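Local coordinates for 7beta-hydroxysteroid dehydrogenase (Collinsella aerofaciens, PDB 5FYD), which catalyses the NADPH-dependent reduction of the 7-oxo group of 7-oxolithocholate to give ursodeoxycholate, as a homodimeric member of the short-chain dehydrogenase/reductase family, at residues V35-R40 and V47-I52; G11-A16 and A23-I28. All blocks are in the same frame, centred on the assembly; numbering follows the deposited sequence.

Contact 1: V35-R40 and V47-I52; sequences VVMVGR and VLAGEI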
loop_
_atom_site.group_PDB
_atom_site.type_symbol
_atom_site.label_atom_id
_atom_site.label_comp_id
_atom_site.label_asym_id
_atom_site.label_seq_id
_atom_site.Cartn_x
_atom_site.Cartn_y
_atom_site.Cartn_z
ATOM N N VAL A 35 10.597 -4.627 -26.409
ATOM C CA VAL A 35 10.017 -4.978 -25.109
ATOM C C VAL A 35 8.596 -5.501 -25.275
ATOM O O VAL A 35 7.749 -4.806 -25.811
ATOM C CB VAL A 35 10.010 -3.771 -24.177
ATOM C CG1 VAL A 35 9.504 -4.145 -22.804
ATOM C CG2 VAL A 35 11.407 -3.168 -24.064
ATOM N N VAL A 36 8.351 -6.716 -24.777
ATOM C CA VAL A 36 6.998 -7.227 -24.620
ATOM C C VAL A 36 6.669 -6.977 -23.169
ATOM O O VAL A 36 7.346 -7.515 -22.289
ATOM C CB VAL A 36 6.888 -8.740 -24.923
ATOM C CG1 VAL A 36 5.439 -9.168 -24.884
ATOM C CG2 VAL A 36 7.482 -9.075 -26.260
ATOM N N MET A 37 5.650 -6.166 -22.920
ATOM C CA MET A 37 5.264 -5.783 -21.567
ATOM C C MET A 37 3.877 -6.327 -21.268
ATOM O O MET A 37 2.939 -6.150 -22.071
ATOM C CB MET A 37 5.318 -4.259 -21.371
ATOM C CG MET A 37 4.484 -3.422 -22.305
ATOM S SD MET A 37 4.856 -1.674 -21.997
ATOM C CE MET A 37 6.469 -1.611 -22.725
ATOM N N VAL A 38 3.772 -7.025 -20.136
ATOM C CA VAL A 38 2.576 -7.777 -19.812
ATOM C C VAL A 38 2.088 -7.418 -18.437
ATOM O O VAL A 38 2.880 -7.287 -17.471
ATOM C CB VAL A 38 2.830 -9.289 -19.853
ATOM C CG1 VAL A 38 1.509 -10.053 -19.773
ATOM C CG2 VAL A 38 3.634 -9.689 -21.088
ATOM N N GLY A 39 0.767 -7.259 -18.342
ATOM C CA GLY A 39 0.131 -6.958 -17.071
ATOM C C GLY A 39 -1.357 -6.781 -17.244
ATOM O O GLY A 39 -1.855 -6.815 -18.354
ATOM N N ARG A 40 -2.060 -6.600 -16.132
ATOM C CA ARG A 40 -3.526 -6.499 -16.186
ATOM C C ARG A 40 -4.051 -5.100 -16.547
ATOM O O ARG A 40 -5.133 -4.996 -17.093
ATOM C CB ARG A 40 -4.201 -7.041 -14.919
ATOM C CG ARG A 40 -3.645 -6.593 -13.600
ATOM C CD ARG A 40 -4.604 -6.974 -12.477
ATOM N NE ARG A 40 -5.681 -5.996 -12.419
ATOM C CZ ARG A 40 -5.618 -4.815 -11.790
ATOM N NH1 ARG A 40 -4.524 -4.434 -11.123
ATOM N NH2 ARG A 40 -6.666 -3.997 -11.830
ATOM N N VAL A 47 0.500 3.486 -21.981
ATOM C CA VAL A 47 1.205 4.727 -21.689
ATOM C C VAL A 47 2.711 4.438 -21.590
ATOM O O VAL A 47 3.511 5.096 -22.244
ATOM C CB VAL A 47 0.668 5.416 -20.419
ATOM C CG1 VAL A 47 1.580 6.559 -19.986
ATOM C CG2 VAL A 47 -0.759 5.926 -20.655
ATOM N N LEU A 48 3.068 3.424 -20.801
ATOM C CA LEU A 48 4.460 3.032 -20.636
ATOM C C LEU A 48 5.113 2.646 -21.970
ATOM O O LEU A 48 6.249 3.024 -22.245
ATOM C CB LEU A 48 4.567 1.858 -19.662
ATOM C CG LEU A 48 5.980 1.316 -19.365
ATOM C CD1 LEU A 48 6.882 2.393 -18.798
ATOM C CD2 LEU A 48 5.860 0.146 -18.392
ATOM N N ALA A 49 4.397 1.888 -22.794
ATOM C CA ALA A 49 4.919 1.496 -24.103
ATOM C C ALA A 49 5.262 2.707 -24.970
ATOM O O ALA A 49 6.327 2.744 -25.582
ATOM C CB ALA A 49 3.947 0.584 -24.824
ATOM N N GLY A 50 4.377 3.701 -24.988
ATOM C CA GLY A 50 4.644 4.937 -25.740
ATOM C C GLY A 50 5.862 5.674 -25.205
ATOM O O GLY A 50 6.692 6.165 -25.974
ATOM N N GLU A 51 6.002 5.698 -23.886
ATOM C CA GLU A 51 7.176 6.315 -23.246
ATOM C C GLU A 51 8.473 5.588 -23.607
ATOM O O GLU A 51 9.502 6.225 -23.909
ATOM C CB GLU A 51 6.988 6.376 -21.727
ATOM C CG GLU A 51 5.872 7.337 -21.350
ATOM C CD GLU A 51 5.615 7.446 -19.857
ATOM O OE1 GLU A 51 5.921 6.489 -19.103
ATOM O OE2 GLU A 51 5.078 8.508 -19.456
ATOM N N ILE A 52 8.410 4.262 -23.620
ATOM C CA ILE A 52 9.563 3.438 -23.974
ATOM C C ILE A 52 9.946 3.692 -25.434
ATOM O O ILE A 52 11.125 3.862 -25.743
ATOM C CB ILE A 52 9.297 1.938 -23.705
ATOM C CG1 ILE A 52 9.264 1.627 -22.187
ATOM C CG2 ILE A 52 10.304 1.037 -24.424
ATOM C CD1 ILE A 52 10.585 1.563 -21.478
#
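Met37 reaches from its strand to the sheet-facing side of helix 42-56 and makes most of the contact with Leu48, Ala49 and Ile52. Its CB leaves the strand toward the helix, and a chi1 of 57° sets CG between the backbone N and the carbonyl carbon. CB and CG serve as the extended stem; the sulfur is the first atom to touch. SD lies 3.7 Å from both the N and the CB of Ala49, and also touches Leu48 CG at 4.1 Å. A bend at chi3 (73°) turns the methyl along the helix instead of into it, so that CE rests 3.7 Å from Ala49 CA and comes within 4.3 Å of Ile52 CG1. The small Ala49 lets the thioether lie close to the helix backbone. Val35 CG2 faces Ile52 CG2 at 4.4 Å, a looser apolar contact. All of this is buried and no hydrogen bond crosses it. Strand and helix run nearly antiparallel, as the first half of a beta-alpha-beta unit, and the strand leads into Arg40, which with Arg41 binds NADP(+). Strand 60-64 completes the unit and packs on Ala49 and Ile52, while helix 19-30 flanks Val35, Leu48 and Ile52.

Contact 2: G11-A16 and A23-I28; sequences GLILGA and AFCEKI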
loop_
_atom_site.group_PDB
_atom_site.type_symbol
_atom_site.label_atom_id
_atom_site.label_comp_id
_atom_site.label_asym_id
_atom_site.label_seq_id
_atom_site.Cartn_x
_atom_site.Cartn_y
_atom_site.Cartn_z
ATOM N N GLY A 11 12.763 -8.820 -25.248
ATOM C CA GLY A 11 12.692 -9.197 -23.834
ATOM C C GLY A 11 11.262 -9.102 -23.349
ATOM O O GLY A 11 10.498 -8.248 -23.794
ATOM N N LEU A 12 10.907 -9.991 -22.431
ATOM C CA LEU A 12 9.549 -10.167 -21.957
ATOM C C LEU A 12 9.534 -9.846 -20.491
ATOM O O LEU A 12 10.191 -10.538 -19.688
ATOM C CB LEU A 12 9.134 -11.615 -22.188
ATOM C CG LEU A 12 7.812 -12.108 -21.638
ATOM C CD1 LEU A 12 6.645 -11.297 -22.165
ATOM C CD2 LEU A 12 7.633 -13.561 -21.978
ATOM N N ILE A 13 8.789 -8.815 -20.120
ATOM C CA ILE A 13 8.633 -8.454 -18.735
ATOM C C ILE A 13 7.222 -8.816 -18.289
ATOM O O ILE A 13 6.232 -8.213 -18.736
ATOM C CB ILE A 13 8.891 -6.947 -18.500
ATOM C CG1 ILE A 13 10.237 -6.522 -19.139
ATOM C CG2 ILE A 13 8.822 -6.609 -17.015
ATOM C CD1 ILE A 13 11.433 -7.370 -18.760
ATOM N N LEU A 14 7.142 -9.787 -17.387
ATOM C CA LEU A 14 5.860 -10.315 -16.910
ATOM C C LEU A 14 5.512 -9.617 -15.595
ATOM O O LEU A 14 5.985 -10.006 -14.509
ATOM C CB LEU A 14 5.931 -11.830 -16.763
ATOM C CG LEU A 14 6.251 -12.510 -18.093
ATOM C CD1 LEU A 14 6.984 -13.828 -17.949
ATOM C CD2 LEU A 14 4.953 -12.642 -18.888
ATOM N N GLY A 15 4.704 -8.559 -15.699
ATOM C CA GLY A 15 4.366 -7.699 -14.579
ATOM C C GLY A 15 5.070 -6.371 -14.737
ATOM O O GLY A 15 5.933 -6.029 -13.934
ATOM N N ALA A 16 4.674 -5.610 -15.757
ATOM C CA ALA A 16 5.497 -4.525 -16.276
ATOM C C ALA A 16 5.168 -3.115 -15.799
ATOM O O ALA A 16 5.929 -2.207 -16.097
ATOM C CB ALA A 16 5.462 -4.554 -17.787
ATOM N N ALA A 23 11.080 -0.730 -14.257
ATOM C CA ALA A 23 12.520 -0.555 -14.327
ATOM C C ALA A 23 13.186 -1.639 -15.184
ATOM O O ALA A 23 14.173 -1.367 -15.861
ATOM C CB ALA A 23 13.116 -0.510 -12.933
ATOM N N PHE A 24 12.635 -2.864 -15.170
ATOM C CA PHE A 24 13.121 -3.896 -16.106
ATOM C C PHE A 24 12.902 -3.479 -17.568
ATOM O O PHE A 24 13.782 -3.660 -18.417
ATOM C CB PHE A 24 12.477 -5.273 -15.842
ATOM C CG PHE A 24 13.235 -6.125 -14.853
ATOM C CD1 PHE A 24 14.456 -6.689 -15.210
ATOM C CD2 PHE A 24 12.755 -6.334 -13.562
ATOM C CE1 PHE A 24 15.171 -7.441 -14.307
ATOM C CE2 PHE A 24 13.456 -7.098 -12.655
ATOM C CZ PHE A 24 14.663 -7.654 -13.035
ATOM N N CYS A 25 11.727 -2.930 -17.868
ATOM C CA CYS A 25 11.416 -2.497 -19.242
ATOM C C CYS A 25 12.419 -1.443 -19.694
ATOM O O CYS A 25 12.984 -1.530 -20.790
ATOM C CB CYS A 25 10.009 -1.910 -19.341
ATOM S SG CYS A 25 8.663 -3.107 -19.101
ATOM N N GLU A 26 12.654 -0.467 -18.826
ATOM C CA GLU A 26 13.570 0.631 -19.166
ATOM C C GLU A 26 14.988 0.123 -19.342
ATOM O O GLU A 26 15.677 0.526 -20.273
ATOM C CB GLU A 26 13.509 1.749 -18.119
ATOM C CG GLU A 26 12.149 2.404 -18.024
ATOM C CD GLU A 26 11.965 3.257 -16.769
ATOM O OE1 GLU A 26 12.657 3.043 -15.756
ATOM O OE2 GLU A 26 11.096 4.131 -16.794
ATOM N N LYS A 27 15.429 -0.783 -18.462
ATOM C CA LYS A 27 16.798 -1.315 -18.525
ATOM C C LYS A 27 17.048 -2.113 -19.822
ATOM O O LYS A 27 18.055 -1.885 -20.509
ATOM C CB LYS A 27 17.122 -2.164 -17.292
ATOM C CG LYS A 27 18.533 -2.718 -17.244
ATOM C CD LYS A 27 19.608 -1.649 -17.101
ATOM C CE LYS A 27 20.948 -2.275 -16.731
ATOM N NZ LYS A 27 21.872 -1.295 -16.098
ATOM N N ILE A 28 16.134 -3.013 -20.190
ATOM C CA ILE A 28 16.339 -3.787 -21.408
ATOM C C ILE A 28 16.215 -2.925 -22.677
ATOM O O ILE A 28 16.937 -3.142 -23.638
ATOM C CB ILE A 28 15.505 -5.097 -21.484
ATOM C CG1 ILE A 28 14.023 -4.819 -21.667
ATOM C CG2 ILE A 28 15.781 -5.991 -20.260
ATOM C CD1 ILE A 28 13.261 -6.067 -22.054
#
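Ile13 and Cys25 bring the first strand of the Rossmann fold against the helix that follows it, opening the beta-alpha-beta unit of strand 10-14, helix 19-30 and strand 34-39. The turn after the strand and the first residues of the helix, Thr17 to Gly21, bind NADP(+), and this packing holds together the two elements that the cofactor-binding residues connect. The two elements run almost antiparallel, at 170°, with axes 8.8 Å apart. No hydrogen bond links the two segments; the backbone polar groups of Gly11 and Ile13 instead pair with strand 34-39.

Contacts between aliphatic groups dominate. Ile13 projects toward the helix, and its CD1 sits 3.7 Å from Phe24 CB; the two side chains cross at about a right angle, and the Phe24 ring turns off to pack on Val218 and Phe222 of helix 214-224. The same CD1 meets Ile28 CD1 tip to tip at 4.0 Å.

Sulfur contacts form the second group. Cys25 SG, placed beside its own backbone N (chi1 -68°), lies 3.8 Å from Ile13 CG1 and equally close to Ala16 CB. It thereby joins the middle of the strand to the start of the loop, where Ala16 also packs on Met37 and on Leu45 of helix 42-56.

The third kind is side chain against bare backbone. Gly11 lacks the side chain that would point at the helix, and Ile28 CD1 occupies space that a side chain there would need. With CG1 wedged between the two backbone branches at CA (chi1 70°) and the chain then extended, Ile28 CD1 is laid on the strand, 3.6 Å from Gly11 CA and 3.9 Å from Gly11 C.

From the N terminus, strand 10-14 passes through the cofactor loop into helix 19-30, and contact 2 closes this first strand-to-helix return. The chain then enters strand 34-39 and turns into helix 42-56, where contact 1 closes the second. The two loops are thus in series, neither enclosing nor crossing the other, and their centres lie about 8 Å apart. Their strands are parallel neighbours in the sheet, joined by probable hydrogen bonds from Val36 N to Gly11 O and from Gly15 N to Val38 O. Leu48 CD2 also packs 3.3 Å from Ala16 O, bringing helix 42-56 up to the beginning of the NADP(+)-binding loop.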